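Local atomic coordinates of Alr1585 protein (Nostoc sp., PDB entry 5C2I), a protein that probably catalyses the hydrogen peroxide-dependent oxidation of dyes and related substrates with a heme cofactor, as a tetrameric dye-decolorizing (DyP-type) peroxidase. Residues E197-V202 with Q261-F266; V367-N372 with G383-C388; D418-Q423 with L446-K451. The protein carries 1 engineered substitution. All coordinates share one frame; numbering follows the deposited sequence.

Interaction 1 (E197-V202 with Q261-F266); sequences EHFGFV and QNVKAF. With HEM (protoporphyrin IX containing Fe), chain E.
One wall of the heme pocket forms where the type I beta turn E197-G200 lies against the start of helix 263-277, with E197 and Q261 meeting beside the porphyrin methyl CMB. The ring of F199, in the middle of this turn, is clasped on both faces. On one side the amide of Q261 stands almost perpendicular to the ring, with NE2 3.3 Å above the F199 plane and over its centre. The opposite face carries a face-to-face stack with F266, the centroids of the F199 and F266 rings 3.9 Å apart and their planes within 9° of parallel.

Q261 NE2 also donates to E197 OE1 (2.8 Å), which lies in the plane of the glutamine amide. The same carboxylate oxygen accepts F199 N from above the carboxylate plane, at 2.7 Å, while E197 OE2 takes F201 N at 2.9 Å. Three N-H groups thus grip the buried carboxylate. This is possible because CG of E197 lies between the backbone N and the carbonyl carbon (chi1 52°) and the chain bends again at chi2, folding the acid back over the backbone amides of F199 and F201.

The other end of the Q261 amide is fixed by water 1, which donates to OE1 and accepts from H198 N. The imidazole of H198 turns away from the helix start, its NE2 donating to E371 O. N262 is the N-cap of the helix, its OD1 accepting A265 N, and one residue further on the V263 methyl CG2 packs against H198 CB. F201 meets the aromatic pair more loosely, through its ring edge at F266 CE1. The tightest carbon contact is F199 CE1 against F266 CB, at 3.4 Å.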
# COMPACT_ATOMS: atom_id res chain seq x y z
N GLU A 197 9.76 -14.74 -12.24
CA GLU A 197 9.40 -16.14 -11.99
C GLU A 197 9.92 -16.46 -10.57
O GLU A 197 10.61 -15.66 -9.95
CB GLU A 197 9.98 -17.03 -13.08
CG GLU A 197 11.47 -16.87 -13.34
CD GLU A 197 12.31 -17.39 -12.18
OE1 GLU A 197 12.01 -18.48 -11.65
OE2 GLU A 197 13.26 -16.72 -11.76
N HIS A 198 9.53 -17.61 -10.03
CA HIS A 198 9.76 -17.92 -8.62
C HIS A 198 11.20 -17.89 -8.12
O HIS A 198 11.41 -17.68 -6.96
CB HIS A 198 9.14 -19.29 -8.30
CG HIS A 198 7.69 -19.22 -7.94
ND1 HIS A 198 6.69 -19.64 -8.78
CD2 HIS A 198 7.09 -18.78 -6.82
CE1 HIS A 198 5.51 -19.42 -8.21
NE2 HIS A 198 5.73 -18.93 -7.00
N PHE A 199 12.17 -18.15 -8.99
CA PHE A 199 13.57 -18.04 -8.57
C PHE A 199 14.03 -16.60 -8.44
O PHE A 199 15.14 -16.35 -7.95
CB PHE A 199 14.52 -18.83 -9.52
CG PHE A 199 14.27 -20.30 -9.59
CD1 PHE A 199 13.89 -21.04 -8.48
CD2 PHE A 199 14.45 -20.98 -10.79
CE1 PHE A 199 13.73 -22.43 -8.55
CE2 PHE A 199 14.28 -22.36 -10.89
CZ PHE A 199 13.92 -23.10 -9.75
N GLY A 200 13.17 -15.65 -8.79
CA GLY A 200 13.41 -14.23 -8.52
C GLY A 200 13.92 -13.45 -9.72
O GLY A 200 14.21 -12.27 -9.59
N PHE A 201 13.99 -14.07 -10.88
CA PHE A 201 14.47 -13.40 -12.07
C PHE A 201 13.34 -12.79 -12.89
O PHE A 201 12.30 -13.41 -13.13
CB PHE A 201 15.26 -14.37 -12.97
CG PHE A 201 16.53 -14.88 -12.32
CD1 PHE A 201 16.46 -15.87 -11.34
CD2 PHE A 201 17.75 -14.36 -12.65
CE1 PHE A 201 17.61 -16.36 -10.75
CE2 PHE A 201 18.92 -14.82 -12.03
CZ PHE A 201 18.86 -15.81 -11.07
N VAL A 202 13.55 -11.58 -13.35
CA VAL A 202 12.60 -10.93 -14.27
C VAL A 202 12.39 -11.84 -15.47
O VAL A 202 13.34 -12.46 -15.98
CB VAL A 202 13.10 -9.56 -14.71
CG1 VAL A 202 12.13 -8.93 -15.69
CG2 VAL A 202 13.17 -8.67 -13.50
N GLN A 261 9.01 -25.62 -9.37
CA GLN A 261 10.29 -25.01 -9.09
C GLN A 261 10.65 -25.13 -7.62
O GLN A 261 9.93 -24.62 -6.78
CB GLN A 261 10.29 -23.53 -9.48
CG GLN A 261 10.13 -23.27 -10.96
CD GLN A 261 9.96 -21.80 -11.27
OE1 GLN A 261 8.85 -21.31 -11.50
NE2 GLN A 261 11.08 -21.07 -11.25
N ASN A 262 11.76 -25.80 -7.34
CA ASN A 262 12.22 -25.97 -5.96
C ASN A 262 13.10 -24.75 -5.61
O ASN A 262 14.32 -24.76 -5.80
CB ASN A 262 12.92 -27.28 -5.76
CG ASN A 262 13.30 -27.52 -4.31
OD1 ASN A 262 13.35 -26.59 -3.51
ND2 ASN A 262 13.60 -28.75 -3.97
N VAL A 263 12.45 -23.71 -5.12
CA VAL A 263 13.10 -22.43 -4.88
C VAL A 263 14.13 -22.55 -3.77
O VAL A 263 15.24 -22.03 -3.88
CB VAL A 263 12.05 -21.35 -4.52
CG1 VAL A 263 12.73 -20.02 -4.20
CG2 VAL A 263 11.06 -21.17 -5.65
N LYS A 264 13.78 -23.25 -2.71
CA LYS A 264 14.69 -23.40 -1.57
C LYS A 264 16.01 -24.05 -2.01
O LYS A 264 17.11 -23.55 -1.69
CB LYS A 264 14.02 -24.23 -0.47
CG LYS A 264 14.85 -24.37 0.81
CD LYS A 264 14.12 -25.26 1.80
CE LYS A 264 15.05 -25.78 2.87
NZ LYS A 264 15.44 -24.65 3.75
N ALA A 265 15.90 -25.15 -2.74
CA ALA A 265 17.08 -25.90 -3.17
C ALA A 265 17.88 -25.15 -4.24
O ALA A 265 19.11 -25.15 -4.21
CB ALA A 265 16.68 -27.28 -3.67
N PHE A 266 17.17 -24.47 -5.13
CA PHE A 266 17.81 -23.64 -6.15
C PHE A 266 18.69 -22.57 -5.49
O PHE A 266 19.86 -22.41 -5.86
CB PHE A 266 16.78 -23.03 -7.10
CG PHE A 266 17.37 -22.12 -8.17
CD1 PHE A 266 17.69 -20.82 -7.89
CD2 PHE A 266 17.62 -22.61 -9.45
CE1 PHE A 266 18.22 -19.99 -8.87
CE2 PHE A 266 18.18 -21.82 -10.41
CZ PHE A 266 18.48 -20.50 -10.14
CHA HEM E . 14.21 -16.66 -21.08
CHB HEM E . 13.29 -18.52 -16.72
CHC HEM E . 11.59 -22.53 -18.82
CHD HEM E . 12.76 -20.74 -23.13
C1A HEM E . 14.13 -16.82 -19.70
C2A HEM E . 14.58 -15.87 -18.74
C3A HEM E . 14.32 -16.40 -17.52
C4A HEM E . 13.69 -17.65 -17.73
CMA HEM E . 14.57 -15.78 -16.17
CAA HEM E . 15.23 -14.51 -19.00
CBA HEM E . 14.31 -13.30 -19.18
CGA HEM E . 13.43 -13.53 -20.37
O1A HEM E . 13.81 -13.28 -21.55
O2A HEM E . 12.30 -13.99 -20.18
C1B HEM E . 12.70 -19.76 -16.95
C2B HEM E . 12.22 -20.62 -15.90
C3B HEM E . 11.72 -21.71 -16.47
C4B HEM E . 11.95 -21.54 -17.91
CMB HEM E . 12.26 -20.30 -14.45
CAB HEM E . 11.02 -22.89 -15.90
CBB HEM E . 10.38 -22.89 -14.72
C1C HEM E . 11.81 -22.43 -20.21
C2C HEM E . 11.62 -23.43 -21.14
C3C HEM E . 11.98 -22.92 -22.36
C4C HEM E . 12.36 -21.59 -22.15
CMC HEM E . 11.07 -24.80 -20.91
CAC HEM E . 12.02 -23.57 -23.67
CBC HEM E . 12.22 -24.83 -23.95
C1D HEM E . 13.14 -19.42 -22.87
C2D HEM E . 13.49 -18.51 -23.96
C3D HEM E . 13.93 -17.40 -23.40
C4D HEM E . 13.80 -17.63 -21.95
CMD HEM E . 13.40 -18.76 -25.46
CAD HEM E . 14.37 -16.15 -24.12
CBD HEM E . 15.84 -16.18 -24.54
CGD HEM E . 16.17 -14.92 -25.29
O1D HEM E . 17.11 -14.26 -24.86
O2D HEM E . 15.52 -14.55 -26.32
NA HEM E . 13.66 -17.94 -19.08
NB HEM E . 12.59 -20.38 -18.08
NC HEM E . 12.36 -21.33 -20.81
ND HEM E . 13.42 -18.89 -21.68
FE HEM E . 13.04 -19.63 -19.94
O HOH W 1 7.50 -18.96 -11.58
O HOH W 2 10.80 -18.98 -20.01

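Interaction 2 (V367-N372 with G383-C388); sequences VSYGEN and GLLFLC. With HEM (protoporphyrin IX containing Fe), chain E.
G383 O accepts Y369 N in a nearly straight bond (3.0 Å, 174° at the hydrogen) and takes weak bonds from water 1 and from H198 ND1. The amide of G383 returns a bond to Y369 O. Further along, L385 N donates to V367 O at 2.7 Å, and V367 N to L385 O. V367-L385 and Y369-G383 are therefore the hydrogen-bonded pairs, with S368-L384 the non-hydrogen-bonded pair between them, in the antiparallel sheet of the C-terminal DyP domain.

The tyrosine ring lies across the neighbouring backbone, placed there by CG sitting between the backbone N and the carbonyl carbon (chi1 76°), and G383 N sits 3.3 Å above the ring plane, over its centre. A CB on G383 would collide with Y369 CE1. L385 fills the same sheet face, its CD2 3.5 Å from Y369 CD1 and its CD1 against V367 CG2. L384 and F386 point from the other face to the porphyrin, where F386 CE1 approaches HEM C2C at 3.5 Å. Beyond the strand, G370 N donates to Q164 OE1 of a neighbouring subunit.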
# COMPACT_ATOMS: atom_id res chain seq x y z
N VAL A 367 2.64 -18.07 -16.97
CA VAL A 367 2.17 -17.41 -15.75
C VAL A 367 2.59 -18.27 -14.58
O VAL A 367 2.97 -19.44 -14.77
CB VAL A 367 0.65 -17.19 -15.69
CG1 VAL A 367 0.20 -16.22 -16.78
CG2 VAL A 367 -0.09 -18.49 -15.85
N SER A 368 2.47 -17.74 -13.38
CA SER A 368 2.92 -18.49 -12.20
C SER A 368 1.77 -19.22 -11.50
O SER A 368 0.61 -18.85 -11.63
CB SER A 368 3.59 -17.51 -11.23
OG SER A 368 4.86 -17.16 -11.76
N TYR A 369 2.13 -20.25 -10.75
CA TYR A 369 1.22 -20.91 -9.80
C TYR A 369 1.88 -21.13 -8.45
O TYR A 369 3.11 -21.06 -8.30
CB TYR A 369 0.76 -22.26 -10.34
CG TYR A 369 1.76 -23.40 -10.29
CD1 TYR A 369 2.64 -23.63 -11.35
CD2 TYR A 369 1.77 -24.29 -9.22
CE1 TYR A 369 3.53 -24.70 -11.31
CE2 TYR A 369 2.67 -25.35 -9.15
CZ TYR A 369 3.56 -25.54 -10.20
OH TYR A 369 4.41 -26.60 -10.17
N GLY A 370 1.06 -21.38 -7.44
CA GLY A 370 1.52 -21.66 -6.11
C GLY A 370 1.75 -20.41 -5.27
O GLY A 370 0.96 -19.52 -5.29
N GLU A 371 2.85 -20.39 -4.52
CA GLU A 371 3.16 -19.33 -3.56
C GLU A 371 3.21 -17.98 -4.25
O GLU A 371 3.91 -17.82 -5.25
CB GLU A 371 4.55 -19.61 -2.94
CG GLU A 371 5.01 -18.53 -1.99
CD GLU A 371 4.02 -18.37 -0.86
OE1 GLU A 371 3.95 -19.34 -0.06
OE2 GLU A 371 3.26 -17.35 -0.83
N ASN A 372 2.44 -17.01 -3.75
CA ASN A 372 2.42 -15.69 -4.36
C ASN A 372 3.29 -14.63 -3.68
O ASN A 372 3.46 -13.52 -4.20
CB ASN A 372 0.96 -15.21 -4.53
CG ASN A 372 0.34 -14.68 -3.26
OD1 ASN A 372 0.03 -13.51 -3.20
ND2 ASN A 372 0.08 -15.52 -2.28
N GLY A 383 5.42 -23.01 -8.98
CA GLY A 383 6.20 -22.96 -10.23
C GLY A 383 5.63 -22.15 -11.34
O GLY A 383 4.99 -21.10 -11.11
N LEU A 384 5.92 -22.58 -12.56
CA LEU A 384 5.58 -21.89 -13.75
C LEU A 384 4.61 -22.71 -14.56
O LEU A 384 4.86 -23.88 -14.87
CB LEU A 384 6.85 -21.63 -14.61
CG LEU A 384 6.66 -20.70 -15.80
CD1 LEU A 384 6.51 -19.26 -15.32
CD2 LEU A 384 7.84 -20.82 -16.79
N LEU A 385 3.49 -22.06 -14.93
CA LEU A 385 2.61 -22.63 -15.96
C LEU A 385 3.17 -22.15 -17.29
O LEU A 385 2.97 -20.98 -17.68
CB LEU A 385 1.16 -22.22 -15.77
CG LEU A 385 0.60 -22.56 -14.38
CD1 LEU A 385 -0.80 -21.98 -14.22
CD2 LEU A 385 0.62 -24.06 -14.13
N PHE A 386 3.97 -23.01 -17.90
CA PHE A 386 4.69 -22.67 -19.14
C PHE A 386 3.77 -22.84 -20.32
O PHE A 386 3.29 -23.95 -20.59
CB PHE A 386 5.92 -23.58 -19.29
CG PHE A 386 6.71 -23.33 -20.54
CD1 PHE A 386 7.70 -22.35 -20.56
CD2 PHE A 386 6.42 -24.04 -21.72
CE1 PHE A 386 8.46 -22.13 -21.71
CE2 PHE A 386 7.17 -23.82 -22.88
CZ PHE A 386 8.17 -22.84 -22.88
N LEU A 387 3.47 -21.74 -21.00
CA LEU A 387 2.71 -21.78 -22.26
C LEU A 387 3.54 -21.12 -23.33
O LEU A 387 4.08 -20.05 -23.09
CB LEU A 387 1.40 -21.01 -22.14
CG LEU A 387 0.24 -21.65 -21.35
CD1 LEU A 387 0.49 -21.55 -19.85
CD2 LEU A 387 -1.05 -20.92 -21.69
N CYS A 388 3.63 -21.73 -24.51
CA CYS A 388 4.21 -21.03 -25.64
C CYS A 388 3.50 -21.40 -26.93
O CYS A 388 2.93 -22.50 -27.05
CB CYS A 388 5.72 -21.26 -25.72
SG CYS A 388 6.24 -22.88 -26.33
CHA HEM E . 14.21 -16.66 -21.08
CHB HEM E . 13.29 -18.52 -16.72
CHC HEM E . 11.59 -22.53 -18.82
CHD HEM E . 12.76 -20.74 -23.13
C1A HEM E . 14.13 -16.82 -19.70
C2A HEM E . 14.58 -15.87 -18.74
C3A HEM E . 14.32 -16.40 -17.52
C4A HEM E . 13.69 -17.65 -17.73
CMA HEM E . 14.57 -15.78 -16.17
CAA HEM E . 15.23 -14.51 -19.00
CBA HEM E . 14.31 -13.30 -19.18
CGA HEM E . 13.43 -13.53 -20.37
O1A HEM E . 13.81 -13.28 -21.55
O2A HEM E . 12.30 -13.99 -20.18
C1B HEM E . 12.70 -19.76 -16.95
C2B HEM E . 12.22 -20.62 -15.90
C3B HEM E . 11.72 -21.71 -16.47
C4B HEM E . 11.95 -21.54 -17.91
CMB HEM E . 12.26 -20.30 -14.45
CAB HEM E . 11.02 -22.89 -15.90
CBB HEM E . 10.38 -22.89 -14.72
C1C HEM E . 11.81 -22.43 -20.21
C2C HEM E . 11.62 -23.43 -21.14
C3C HEM E . 11.98 -22.92 -22.36
C4C HEM E . 12.36 -21.59 -22.15
CMC HEM E . 11.07 -24.80 -20.91
CAC HEM E . 12.02 -23.57 -23.67
CBC HEM E . 12.22 -24.83 -23.95
C1D HEM E . 13.14 -19.42 -22.87
C2D HEM E . 13.49 -18.51 -23.96
C3D HEM E . 13.93 -17.40 -23.40
C4D HEM E . 13.80 -17.63 -21.95
CMD HEM E . 13.40 -18.76 -25.46
CAD HEM E . 14.37 -16.15 -24.12
CBD HEM E . 15.84 -16.18 -24.54
CGD HEM E . 16.17 -14.92 -25.29
O1D HEM E . 17.11 -14.26 -24.86
O2D HEM E . 15.52 -14.55 -26.32
NA HEM E . 13.66 -17.94 -19.08
NB HEM E . 12.59 -20.38 -18.08
NC HEM E . 12.36 -21.33 -20.81
ND HEM E . 13.42 -18.89 -21.68
FE HEM E . 13.04 -19.63 -19.94
O HOH W 1 7.50 -18.96 -11.58
O HOH W 2 10.80 -18.98 -20.01

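Interaction 3 (D418-Q423 with L446-K451); sequences DPLIGQ and LWINMK. With HEM (protoporphyrin IX containing Fe), chain E.
L420 and I448 cross at an angle beside the heme, the CD1 methyl of I448 reaching into the bend made by residues 420 and 421. There it touches L420 CG and I421 CG2, each at 4.0 Å, and comes within 3.2 Å of L420 O. L420 leaves its backbone pointing away from segment 446-451. With CG opposite the backbone N (chi1 -166°), its CD2 methyl is carried onto the porphyrin instead, 3.6 Å from HEM C1B. I421 lies next to it, its CG2 3.5 Å from HEM CHC, and both leucine and isoleucine cover the heme face opposite water 2.

D418 OD1 shapes the bend: it accepts L420 N nearly along its C-O axis, an Asx turn, and also I421 N from well above the carboxylate plane, which extends it to an Asx motif, while OD2 bonds H330 ND1. In this way D418 fixes the backbone that presents both apolar side chains to the cofactor. L446 closes the contact from the side, one branch (CD1) against L420 O at 3.3 Å and the other (CD2) against G422 O at 3.6 Å. Replacing L420 with alanine is likely to uncover the porphyrin around C1B, where CD2 now lies, and to cost I448 CD1 its side-chain contact with CG.

Water 3 accepts W447 N and lies close to both P419 O and L420 O. Water 4 accepts M450 N and donates to Q423 OE1, whose amide nitrogen is held by D134 OD1.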
# COMPACT_ATOMS: atom_id res chain seq x y z
N ASP A 418 21.67 -27.01 -20.18
CA ASP A 418 21.12 -25.80 -19.56
C ASP A 418 20.89 -26.09 -18.06
O ASP A 418 20.20 -27.05 -17.75
CB ASP A 418 19.80 -25.50 -20.29
CG ASP A 418 19.08 -24.27 -19.79
OD1 ASP A 418 18.98 -24.03 -18.56
OD2 ASP A 418 18.54 -23.57 -20.69
N PRO A 419 21.55 -25.33 -17.12
CA PRO A 419 21.47 -25.69 -15.69
C PRO A 419 20.12 -25.34 -15.07
O PRO A 419 19.76 -25.88 -14.02
CB PRO A 419 22.56 -24.83 -15.05
CG PRO A 419 22.61 -23.63 -15.95
CD PRO A 419 22.45 -24.19 -17.34
N LEU A 420 19.33 -24.54 -15.78
CA LEU A 420 17.99 -24.23 -15.34
C LEU A 420 16.97 -25.27 -15.75
O LEU A 420 16.23 -25.75 -14.91
CB LEU A 420 17.61 -22.83 -15.90
CG LEU A 420 16.39 -22.17 -15.29
CD1 LEU A 420 16.63 -21.84 -13.82
CD2 LEU A 420 16.02 -20.89 -16.06
N ILE A 421 16.94 -25.66 -17.04
CA ILE A 421 15.87 -26.52 -17.56
C ILE A 421 16.36 -27.78 -18.29
O ILE A 421 15.54 -28.61 -18.73
CB ILE A 421 14.94 -25.76 -18.56
CG1 ILE A 421 15.70 -25.37 -19.83
CG2 ILE A 421 14.30 -24.58 -17.93
CD1 ILE A 421 14.83 -25.04 -21.03
N GLY A 422 17.67 -27.97 -18.42
CA GLY A 422 18.17 -29.10 -19.14
C GLY A 422 17.93 -30.43 -18.42
O GLY A 422 18.21 -30.55 -17.23
N GLN A 423 17.46 -31.42 -19.15
CA GLN A 423 17.26 -32.80 -18.62
C GLN A 423 17.97 -33.80 -19.49
O GLN A 423 17.72 -33.83 -20.69
CB GLN A 423 15.76 -33.22 -18.64
CG GLN A 423 14.78 -32.16 -18.70
CD GLN A 423 13.35 -32.65 -18.53
OE1 GLN A 423 12.88 -32.77 -17.41
NE2 GLN A 423 12.63 -32.81 -19.62
N LEU A 446 19.28 -29.82 -11.40
CA LEU A 446 18.00 -29.44 -12.02
C LEU A 446 16.97 -29.31 -10.92
O LEU A 446 16.68 -30.27 -10.21
CB LEU A 446 17.56 -30.49 -13.04
CG LEU A 446 16.21 -30.32 -13.71
CD1 LEU A 446 16.15 -29.03 -14.48
CD2 LEU A 446 15.92 -31.52 -14.61
N TRP A 447 16.43 -28.10 -10.76
CA TRP A 447 15.48 -27.79 -9.71
C TRP A 447 14.07 -27.50 -10.26
O TRP A 447 13.24 -26.90 -9.57
CB TRP A 447 16.00 -26.65 -8.89
CG TRP A 447 17.23 -27.00 -8.16
CD1 TRP A 447 18.47 -26.41 -8.34
CD2 TRP A 447 17.43 -28.06 -7.20
NE1 TRP A 447 19.38 -27.00 -7.52
CE2 TRP A 447 18.78 -28.01 -6.81
CE3 TRP A 447 16.60 -29.04 -6.62
CZ2 TRP A 447 19.33 -28.92 -5.90
CZ3 TRP A 447 17.15 -29.94 -5.72
CH2 TRP A 447 18.49 -29.86 -5.34
N ILE A 448 13.82 -27.93 -11.50
CA ILE A 448 12.52 -27.82 -12.17
C ILE A 448 12.03 -29.22 -12.52
O ILE A 448 12.81 -30.05 -13.03
CB ILE A 448 12.66 -26.93 -13.42
CG1 ILE A 448 12.98 -25.51 -12.95
CG2 ILE A 448 11.42 -26.99 -14.28
CD1 ILE A 448 13.43 -24.54 -14.05
N ASN A 449 10.79 -29.55 -12.14
CA ASN A 449 10.21 -30.87 -12.40
C ASN A 449 8.98 -30.72 -13.27
O ASN A 449 8.08 -29.93 -12.95
CB ASN A 449 9.75 -31.54 -11.10
CG ASN A 449 10.80 -31.49 -10.01
OD1 ASN A 449 11.94 -31.89 -10.23
ND2 ASN A 449 10.41 -30.98 -8.83
N MET A 450 8.94 -31.47 -14.36
CA MET A 450 7.78 -31.51 -15.24
C MET A 450 6.66 -32.29 -14.57
O MET A 450 6.81 -33.50 -14.29
CB MET A 450 8.20 -32.17 -16.55
CG MET A 450 7.10 -32.65 -17.46
SD MET A 450 5.92 -31.39 -17.96
CE MET A 450 4.97 -32.39 -19.12
N LYS A 451 5.53 -31.63 -14.33
CA LYS A 451 4.41 -32.25 -13.61
C LYS A 451 3.22 -32.59 -14.52
O LYS A 451 2.23 -33.13 -14.05
CB LYS A 451 3.91 -31.27 -12.52
CG LYS A 451 4.94 -30.88 -11.46
CD LYS A 451 5.68 -32.06 -10.86
CE LYS A 451 4.76 -32.91 -10.05
NZ LYS A 451 5.58 -33.90 -9.30
CHA HEM E . 14.21 -16.66 -21.08
CHB HEM E . 13.29 -18.52 -16.72
CHC HEM E . 11.59 -22.53 -18.82
CHD HEM E . 12.76 -20.74 -23.13
C1A HEM E . 14.13 -16.82 -19.70
C2A HEM E . 14.58 -15.87 -18.74
C3A HEM E . 14.32 -16.40 -17.52
C4A HEM E . 13.69 -17.65 -17.73
CMA HEM E . 14.57 -15.78 -16.17
CAA HEM E . 15.23 -14.51 -19.00
CBA HEM E . 14.31 -13.30 -19.18
CGA HEM E . 13.43 -13.53 -20.37
O1A HEM E . 13.81 -13.28 -21.55
O2A HEM E . 12.30 -13.99 -20.18
C1B HEM E . 12.70 -19.76 -16.95
C2B HEM E . 12.22 -20.62 -15.90
C3B HEM E . 11.72 -21.71 -16.47
C4B HEM E . 11.95 -21.54 -17.91
CMB HEM E . 12.26 -20.30 -14.45
CAB HEM E . 11.02 -22.89 -15.90
CBB HEM E . 10.38 -22.89 -14.72
C1C HEM E . 11.81 -22.43 -20.21
C2C HEM E . 11.62 -23.43 -21.14
C3C HEM E . 11.98 -22.92 -22.36
C4C HEM E . 12.36 -21.59 -22.15
CMC HEM E . 11.07 -24.80 -20.91
CAC HEM E . 12.02 -23.57 -23.67
CBC HEM E . 12.22 -24.83 -23.95
C1D HEM E . 13.14 -19.42 -22.87
C2D HEM E . 13.49 -18.51 -23.96
C3D HEM E . 13.93 -17.40 -23.40
C4D HEM E . 13.80 -17.63 -21.95
CMD HEM E . 13.40 -18.76 -25.46
CAD HEM E . 14.37 -16.15 -24.12
CBD HEM E . 15.84 -16.18 -24.54
CGD HEM E . 16.17 -14.92 -25.29
O1D HEM E . 17.11 -14.26 -24.86
O2D HEM E . 15.52 -14.55 -26.32
NA HEM E . 13.66 -17.94 -19.08
NB HEM E . 12.59 -20.38 -18.08
NC HEM E . 12.36 -21.33 -20.81
ND HEM E . 13.42 -18.89 -21.68
FE HEM E . 13.04 -19.63 -19.94
O HOH W 3 17.43 -25.86 -12.20
O HOH W 4 11.07 -33.36 -15.03
O HOH W 2 10.80 -18.98 -20.01

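In the fold
Along the chain the three contacts follow in series, neither nested nor crossed. Interaction 1 closes a loop of 58 residues, joining the turn after strand 195-196 to the end of strand 250-261 and the start of helix 263-277. Interaction 2 closes the thirteen-residue connection between strands 363-369 and 383-390, and interaction 3 brings the loop after helix 397-405 to strand 448-458. Interactions 1 and 2 touch through H198 and share water 1. Interactions 1 and 3 join through the backbone bond from N262 N to W447 O and through F266 against L420. Interactions 2 and 3 do not touch each other, but both reach the same sheet, and all three border the heme.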